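Local coordinates for protein probable ss-1,3-N-acetylglucosaminyltransferase (Staphylococcus aureus subsp. aureus N315, PDB 6H21) that is a probable glycosyltransferase with a GT-A family 2 domain joined to a helical TarS-type linker domain, modelled with manganese and uridine-diphosphate-N-acetylglucosamine, at residues Ala161-Ser173 with Gln269-His281. Sequence-based numbering, arbitrary orientation.
Sequences ADIIDNSIFYALS and QLAGKYTTRLLRH
The junction between the GT-A glycosyltransferase domain and the helical TarS-type linker is built here from F169 and Y170, in a short 3-10 turn, against helix 264-281. F169 turns its ring onto the helix: CE2 lies 3.2 Å from L270 O, which meets the ring edge near its plane, while Y274 comes over one face. The two rings form a T-shaped pair, with the edge of Y274 toward the face of F169 (planes at 84°, centroids 5.8 Å apart). I163 CG2 sits over the centre of a face of the F169 ring and also meets L270 CD2 at 4.0 Å. The Y274 hydroxyl is hydrogen-bonded to Q200 OE1 of helix 198-207. This loop belongs to the family 2 domain, joining strands 134-142 and 177-179, and its S173 touches the bound uridine-diphosphate-N-acetylglucosamine. R277 CG, carried across one face of Y170 by its position anti to the backbone N, makes a CH-pi contact 4.1 Å from the ring centroid, 17° off its normal. R280 NH1 donates to Y170 OH at 3.2 Å, moderately bent (143°), and a water links that hydroxyl to K273 O, to which the water donates. H281 CD2 approaches the ring edge, 3.7 Å from Y170 CD2. Toward the start of the helical segment, I164 CG1 packs on K273 CG (3.9 Å), and I164 CD1 lies 3.2 Å from Q269 OE1, which is hydrogen-bonded to K266 NZ.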
ATOM      1  N   ALA C 161     -31.554  -6.657  25.803  1.00 44.42           N
ATOM      2  CA  ALA C 161     -30.384  -6.836  24.962  1.00 43.61           C
ATOM      3  C   ALA C 161     -29.650  -5.505  24.787  1.00 43.39           C
ATOM      4  O   ALA C 161     -30.199  -4.425  25.038  1.00 43.07           O
ATOM      5  CB  ALA C 161     -30.787  -7.422  23.635  1.00 42.61           C
ATOM      6  N   ASP C 162     -28.393  -5.621  24.357  1.00 43.20           N
ATOM      7  CA  ASP C 162     -27.506  -4.503  24.105  1.00 43.43           C
ATOM      8  C   ASP C 162     -27.211  -4.478  22.597  1.00 41.54           C
ATOM      9  O   ASP C 162     -26.958  -5.531  21.994  1.00 41.48           O
ATOM     10  CB  ASP C 162     -26.245  -4.655  24.964  1.00 45.13           C
ATOM     11  CG  ASP C 162     -25.295  -3.470  24.937  1.00 46.30           C
ATOM     12  OD1 ASP C 162     -25.653  -2.430  25.534  1.00 48.66           O
ATOM     13  OD2 ASP C 162     -24.197  -3.591  24.332  1.00 46.57           O
ATOM     14  N   ILE C 163     -27.208  -3.286  21.998  1.00 40.16           N
ATOM     15  CA  ILE C 163     -26.931  -3.152  20.569  1.00 39.22           C
ATOM     16  C   ILE C 163     -25.574  -3.812  20.246  1.00 39.08           C
ATOM     17  O   ILE C 163     -25.474  -4.601  19.315  1.00 38.93           O
ATOM     18  CB  ILE C 163     -27.017  -1.675  20.122  1.00 38.50           C
ATOM     19  CG1 ILE C 163     -28.453  -1.157  20.187  1.00 38.89           C
ATOM     20  CG2 ILE C 163     -26.436  -1.504  18.730  1.00 37.62           C
ATOM     21  CD1 ILE C 163     -28.603   0.326  20.030  1.00 38.77           C
ATOM     22  N   ILE C 164     -24.552  -3.543  21.060  1.00 39.69           N
ATOM     23  CA  ILE C 164     -23.203  -3.974  20.768  1.00 39.90           C
ATOM     24  C   ILE C 164     -22.989  -5.439  21.189  1.00 40.78           C
ATOM     25  O   ILE C 164     -22.563  -6.261  20.362  1.00 40.34           O
ATOM     26  CB  ILE C 164     -22.192  -2.990  21.385  1.00 40.58           C
ATOM     27  CG1 ILE C 164     -22.230  -1.664  20.618  1.00 39.59           C
ATOM     28  CG2 ILE C 164     -20.785  -3.572  21.422  1.00 41.02           C
ATOM     29  CD1 ILE C 164     -21.517  -0.536  21.313  1.00 40.02           C
ATOM     30  N   ASP C 165     -23.299  -5.792  22.437  1.00 41.72           N
ATOM     31  CA  ASP C 165     -23.038  -7.135  22.938  1.00 43.23           C
ATOM     32  C   ASP C 165     -23.884  -8.192  22.212  1.00 42.11           C
ATOM     33  O   ASP C 165     -23.514  -9.348  22.210  1.00 42.55           O
ATOM     34  CB  ASP C 165     -23.334  -7.278  24.433  1.00 46.03           C
ATOM     35  CG  ASP C 165     -22.544  -6.361  25.351  1.00 48.47           C
ATOM     36  OD1 ASP C 165     -21.463  -5.860  24.945  1.00 49.33           O
ATOM     37  OD2 ASP C 165     -23.011  -6.167  26.489  1.00 52.65           O
ATOM     38  N   ASN C 166     -25.049  -7.824  21.668  1.00 40.52           N
ATOM     39  CA  ASN C 166     -25.957  -8.798  21.082  1.00 40.03           C
ATOM     40  C   ASN C 166     -26.052  -8.591  19.568  1.00 38.78           C
ATOM     41  O   ASN C 166     -26.979  -9.121  18.911  1.00 38.36           O
ATOM     42  CB  ASN C 166     -27.333  -8.729  21.742  1.00 40.50           C
ATOM     43  CG  ASN C 166     -27.295  -9.005  23.232  1.00 42.06           C
ATOM     44  OD1 ASN C 166     -27.533  -8.100  24.041  1.00 42.68           O
ATOM     45  ND2 ASN C 166     -27.014 -10.249  23.601  1.00 42.43           N
ATOM     46  N   SER C 167     -25.126  -7.792  19.024  1.00 37.74           N
ATOM     47  CA  SER C 167     -24.854  -7.761  17.597  1.00 36.86           C
ATOM     48  C   SER C 167     -26.086  -7.309  16.800  1.00 35.73           C
ATOM     49  O   SER C 167     -26.341  -7.848  15.732  1.00 34.79           O
ATOM     50  CB  SER C 167     -24.396  -9.122  17.115  1.00 37.42           C
ATOM     51  OG  SER C 167     -23.141  -9.468  17.684  1.00 38.64           O
ATOM     52  N   ILE C 168     -26.811  -6.297  17.304  1.00 35.57           N
ATOM     53  CA  ILE C 168     -28.103  -5.914  16.716  1.00 35.17           C
ATOM     54  C   ILE C 168     -27.867  -5.184  15.387  1.00 34.24           C
ATOM     55  O   ILE C 168     -28.712  -5.274  14.499  1.00 33.75           O
ATOM     56  CB  ILE C 168     -28.972  -5.106  17.708  1.00 35.55           C
ATOM     57  CG1 ILE C 168     -29.153  -5.872  19.017  1.00 36.71           C
ATOM     58  CG2 ILE C 168     -30.321  -4.722  17.106  1.00 35.18           C
ATOM     59  CD1 ILE C 168     -30.149  -5.244  19.966  1.00 37.34           C
ATOM     60  N   PHE C 169     -26.708  -4.529  15.216  1.00 33.79           N
ATOM     61  CA  PHE C 169     -26.411  -3.848  13.948  1.00 33.37           C
ATOM     62  C   PHE C 169     -26.230  -4.830  12.781  1.00 32.83           C
ATOM     63  O   PHE C 169     -26.153  -4.400  11.644  1.00 32.24           O
ATOM     64  CB  PHE C 169     -25.157  -2.979  14.046  1.00 33.54           C
ATOM     65  CG  PHE C 169     -25.371  -1.634  14.684  1.00 33.64           C
ATOM     66  CD1 PHE C 169     -26.631  -1.081  14.813  1.00 34.41           C
ATOM     67  CD2 PHE C 169     -24.288  -0.912  15.149  1.00 34.01           C
ATOM     68  CE1 PHE C 169     -26.804   0.153  15.425  1.00 34.92           C
ATOM     69  CE2 PHE C 169     -24.458   0.335  15.737  1.00 34.31           C
ATOM     70  CZ  PHE C 169     -25.712   0.875  15.853  1.00 34.54           C
ATOM     71  N   TYR C 170     -26.201  -6.134  13.063  1.00 32.96           N
ATOM     72  CA  TYR C 170     -26.098  -7.150  12.021  1.00 33.15           C
ATOM     73  C   TYR C 170     -27.461  -7.808  11.756  1.00 33.27           C
ATOM     74  O   TYR C 170     -27.526  -8.803  11.075  1.00 33.66           O
ATOM     75  CB  TYR C 170     -25.015  -8.162  12.423  1.00 33.70           C
ATOM     76  CG  TYR C 170     -23.649  -7.529  12.464  1.00 33.59           C
ATOM     77  CD1 TYR C 170     -23.245  -6.787  13.561  1.00 33.77           C
ATOM     78  CD2 TYR C 170     -22.796  -7.595  11.376  1.00 33.47           C
ATOM     79  CE1 TYR C 170     -22.013  -6.157  13.592  1.00 33.60           C
ATOM     80  CE2 TYR C 170     -21.559  -6.976  11.394  1.00 33.30           C
ATOM     81  CZ  TYR C 170     -21.167  -6.252  12.502  1.00 33.25           C
ATOM     82  OH  TYR C 170     -19.949  -5.638  12.526  1.00 33.12           O
ATOM     83  N   ALA C 171     -28.535  -7.248  12.316  1.00 33.10           N
ATOM     84  CA  ALA C 171     -29.880  -7.799  12.216  1.00 33.41           C
ATOM     85  C   ALA C 171     -30.892  -6.645  12.174  1.00 33.00           C
ATOM     86  O   ALA C 171     -31.737  -6.492  13.047  1.00 33.40           O
ATOM     87  CB  ALA C 171     -30.134  -8.732  13.382  1.00 34.16           C
ATOM     88  N   LEU C 172     -30.805  -5.850  11.112  1.00 32.51           N
ATOM     89  CA  LEU C 172     -31.465  -4.575  11.032  1.00 32.33           C
ATOM     90  C   LEU C 172     -32.695  -4.612  10.113  1.00 32.13           C
ATOM     91  O   LEU C 172     -33.267  -3.552   9.820  1.00 32.43           O
ATOM     92  CB  LEU C 172     -30.439  -3.556  10.538  1.00 32.08           C
ATOM     93  CG  LEU C 172     -29.412  -3.110  11.565  1.00 32.24           C
ATOM     94  CD1 LEU C 172     -28.459  -2.108  10.936  1.00 32.06           C
ATOM     95  CD2 LEU C 172     -30.064  -2.536  12.811  1.00 32.59           C
ATOM     96  N   SER C 173     -33.159  -5.796   9.714  1.00 32.11           N
ATOM     97  CA  SER C 173     -34.450  -5.893   8.992  1.00 32.24           C
ATOM     98  C   SER C 173     -35.562  -5.409   9.929  1.00 32.38           C
ATOM     99  O   SER C 173     -35.403  -5.421  11.146  1.00 32.44           O
ATOM    100  CB  SER C 173     -34.744  -7.290   8.496  1.00 32.62           C
ATOM    101  OG  SER C 173     -35.316  -8.093   9.518  1.00 32.67           O
ATOM    102  N   GLN C 269     -19.057   5.544  19.702  1.00 34.16           N
ATOM    103  CA  GLN C 269     -18.914   4.089  19.767  1.00 34.27           C
ATOM    104  C   GLN C 269     -19.942   3.422  18.849  1.00 33.35           C
ATOM    105  O   GLN C 269     -19.600   2.520  18.114  1.00 32.63           O
ATOM    106  CB  GLN C 269     -19.093   3.570  21.189  1.00 36.00           C
ATOM    107  CG  GLN C 269     -18.878   2.069  21.295  1.00 36.71           C
ATOM    108  CD  GLN C 269     -19.315   1.535  22.634  1.00 38.89           C
ATOM    109  OE1 GLN C 269     -20.411   1.829  23.117  1.00 40.69           O
ATOM    110  NE2 GLN C 269     -18.447   0.748  23.247  1.00 40.06           N
ATOM    111  N   LEU C 270     -21.206   3.855  18.931  1.00 33.14           N
ATOM    112  CA  LEU C 270     -22.256   3.263  18.095  1.00 32.59           C
ATOM    113  C   LEU C 270     -21.960   3.503  16.604  1.00 31.51           C
ATOM    114  O   LEU C 270     -22.164   2.626  15.782  1.00 30.99           O
ATOM    115  CB  LEU C 270     -23.601   3.861  18.504  1.00 32.98           C
ATOM    116  CG  LEU C 270     -24.142   3.364  19.840  1.00 33.96           C
ATOM    117  CD1 LEU C 270     -25.292   4.238  20.302  1.00 34.59           C
ATOM    118  CD2 LEU C 270     -24.575   1.907  19.749  1.00 33.87           C
ATOM    119  N   ALA C 271     -21.522   4.717  16.279  1.00 31.25           N
ATOM    120  CA  ALA C 271     -21.173   5.122  14.933  1.00 30.58           C
ATOM    121  C   ALA C 271     -20.014   4.265  14.392  1.00 30.15           C
ATOM    122  O   ALA C 271     -20.046   3.845  13.238  1.00 29.39           O
ATOM    123  CB  ALA C 271     -20.840   6.589  14.934  1.00 30.76           C
ATOM    124  N   GLY C 272     -19.003   3.998  15.235  1.00 30.51           N
ATOM    125  CA  GLY C 272     -17.870   3.133  14.885  1.00 30.36           C
ATOM    126  C   GLY C 272     -18.287   1.687  14.652  1.00 30.55           C
ATOM    127  O   GLY C 272     -17.794   1.000  13.736  1.00 30.03           O
ATOM    128  N   LYS C 273     -19.177   1.181  15.507  1.00 31.49           N
ATOM    129  CA  LYS C 273     -19.690  -0.167  15.332  1.00 31.95           C
ATOM    130  C   LYS C 273     -20.499  -0.265  14.036  1.00 30.97           C
ATOM    131  O   LYS C 273     -20.446  -1.297  13.343  1.00 30.50           O
ATOM    132  CB  LYS C 273     -20.503  -0.583  16.555  1.00 33.69           C
ATOM    133  CG  LYS C 273     -19.668  -0.715  17.826  1.00 35.42           C
ATOM    134  CD  LYS C 273     -18.603  -1.789  17.750  1.00 36.77           C
ATOM    135  CE  LYS C 273     -17.553  -1.610  18.830  1.00 38.80           C
ATOM    136  NZ  LYS C 273     -16.632  -2.771  18.882  1.00 40.92           N
ATOM    137  N   TYR C 274     -21.230   0.800  13.687  1.00 30.44           N
ATOM    138  CA  TYR C 274     -22.009   0.779  12.445  1.00 29.89           C
ATOM    139  C   TYR C 274     -21.042   0.800  11.248  1.00 29.23           C
ATOM    140  O   TYR C 274     -21.256   0.091  10.258  1.00 28.88           O
ATOM    141  CB  TYR C 274     -23.054   1.902  12.337  1.00 30.08           C
ATOM    142  CG  TYR C 274     -23.835   1.732  11.064  1.00 29.95           C
ATOM    143  CD1 TYR C 274     -24.857   0.803  10.982  1.00 30.28           C
ATOM    144  CD2 TYR C 274     -23.432   2.353   9.899  1.00 29.64           C
ATOM    145  CE1 TYR C 274     -25.514   0.548   9.785  1.00 30.35           C
ATOM    146  CE2 TYR C 274     -24.051   2.077   8.687  1.00 29.90           C
ATOM    147  CZ  TYR C 274     -25.101   1.177   8.625  1.00 30.15           C
ATOM    148  OH  TYR C 274     -25.711   0.911   7.426  1.00 30.36           O
ATOM    149  N   THR C 275     -19.997   1.627  11.336  1.00 28.87           N
ATOM    150  CA  THR C 275     -18.996   1.714  10.279  1.00 28.45           C
ATOM    151  C   THR C 275     -18.399   0.321  10.018  1.00 28.55           C
ATOM    152  O   THR C 275     -18.226  -0.073   8.873  1.00 28.31           O
ATOM    153  CB  THR C 275     -17.925   2.770  10.594  1.00 28.26           C
ATOM    154  OG1 THR C 275     -18.529   4.065  10.679  1.00 28.20           O
ATOM    155  CG2 THR C 275     -16.841   2.789   9.537  1.00 27.86           C
ATOM    156  N   THR C 276     -18.090  -0.417  11.089  1.00 29.13           N
ATOM    157  CA  THR C 276     -17.573  -1.777  10.996  1.00 29.67           C
ATOM    158  C   THR C 276     -18.566  -2.657  10.231  1.00 29.87           C
ATOM    159  O   THR C 276     -18.192  -3.353   9.294  1.00 29.66           O
ATOM    160  CB  THR C 276     -17.253  -2.369  12.377  1.00 30.41           C
ATOM    161  OG1 THR C 276     -16.323  -1.507  13.036  1.00 30.59           O
ATOM    162  CG2 THR C 276     -16.680  -3.771  12.313  1.00 30.97           C
ATOM    163  N   ARG C 277     -19.838  -2.611  10.633  1.00 30.24           N
ATOM    164  CA  ARG C 277     -20.887  -3.364   9.953  1.00 30.68           C
ATOM    165  C   ARG C 277     -20.927  -2.993   8.460  1.00 30.05           C
ATOM    166  O   ARG C 277     -21.077  -3.875   7.603  1.00 30.09           O
ATOM    167  CB  ARG C 277     -22.242  -3.119  10.628  1.00 31.49           C
ATOM    168  CG  ARG C 277     -23.417  -3.792   9.932  1.00 32.51           C
ATOM    169  CD  ARG C 277     -24.160  -2.842   9.019  1.00 33.30           C
ATOM    170  NE  ARG C 277     -24.860  -3.592   7.980  1.00 35.05           N
ATOM    171  CZ  ARG C 277     -25.041  -3.163   6.735  1.00 35.65           C
ATOM    172  NH1 ARG C 277     -25.573  -3.987   5.844  1.00 37.66           N
ATOM    173  NH2 ARG C 277     -24.673  -1.933   6.383  1.00 35.01           N
ATOM    174  N   LEU C 278     -20.813  -1.701   8.151  1.00 29.46           N
ATOM    175  CA  LEU C 278     -20.901  -1.217   6.775  1.00 29.51           C
ATOM    176  C   LEU C 278     -19.743  -1.768   5.920  1.00 29.76           C
ATOM    177  O   LEU C 278     -19.919  -2.221   4.775  1.00 29.74           O
ATOM    178  CB  LEU C 278     -20.899   0.313   6.807  1.00 29.14           C
ATOM    179  CG  LEU C 278     -20.994   1.009   5.459  1.00 29.16           C
ATOM    180  CD1 LEU C 278     -22.310   0.691   4.789  1.00 29.58           C
ATOM    181  CD2 LEU C 278     -20.836   2.510   5.610  1.00 29.07           C
ATOM    182  N   LEU C 279     -18.538  -1.714   6.471  1.00 30.05           N
ATOM    183  CA  LEU C 279     -17.348  -2.235   5.795  1.00 30.52           C
ATOM    184  C   LEU C 279     -17.428  -3.758   5.624  1.00 31.69           C
ATOM    185  O   LEU C 279     -16.908  -4.270   4.643  1.00 32.20           O
ATOM    186  CB  LEU C 279     -16.110  -1.827   6.596  1.00 30.48           C
ATOM    187  CG  LEU C 279     -15.765  -0.343   6.501  1.00 29.94           C
ATOM    188  CD1 LEU C 279     -14.623   0.010   7.433  1.00 30.06           C
ATOM    189  CD2 LEU C 279     -15.421   0.043   5.066  1.00 29.93           C
ATOM    190  N   ARG C 280     -18.114  -4.455   6.539  1.00 32.70           N
ATOM    191  CA  ARG C 280     -18.225  -5.930   6.524  1.00 34.49           C
ATOM    192  C   ARG C 280     -19.324  -6.431   5.573  1.00 34.40           C
ATOM    193  O   ARG C 280     -19.158  -7.492   4.963  1.00 34.60           O
ATOM    194  CB  ARG C 280     -18.494  -6.472   7.927  1.00 36.19           C
ATOM    195  CG  ARG C 280     -17.230  -6.723   8.731  1.00 38.41           C
ATOM    196  CD  ARG C 280     -17.497  -7.381  10.072  1.00 41.09           C
ATOM    197  NE  ARG C 280     -16.242  -7.438  10.802  1.00 44.37           N
ATOM    198  CZ  ARG C 280     -16.118  -7.391  12.127  1.00 47.46           C
ATOM    199  NH1 ARG C 280     -17.177  -7.147  12.888  1.00 48.52           N
ATOM    200  NH2 ARG C 280     -14.931  -7.599  12.673  1.00 46.69           N
ATOM    201  N   HIS C 281     -20.430  -5.685   5.444  1.00 33.71           N
ATOM    202  CA  HIS C 281     -21.615  -6.202   4.731  1.00 34.59           C
ATOM    203  C   HIS C 281     -22.258  -5.157   3.816  1.00 34.21           C
ATOM    204  O   HIS C 281     -23.302  -5.437   3.255  1.00 35.12           O
ATOM    205  CB  HIS C 281     -22.640  -6.736   5.739  1.00 35.17           C
ATOM    206  CG  HIS C 281     -22.154  -7.925   6.492  1.00 36.10           C
ATOM    207  ND1 HIS C 281     -21.796  -9.106   5.859  1.00 37.94           N
ATOM    208  CD2 HIS C 281     -21.918  -8.120   7.804  1.00 36.67           C
ATOM    209  CE1 HIS C 281     -21.364  -9.975   6.751  1.00 38.17           C
ATOM    210  NE2 HIS C 281     -21.445  -9.399   7.953  1.00 37.81           N
TER
HETATM  211  O   HOH W   1     -19.809  -3.713  14.461  1.00 32.93           O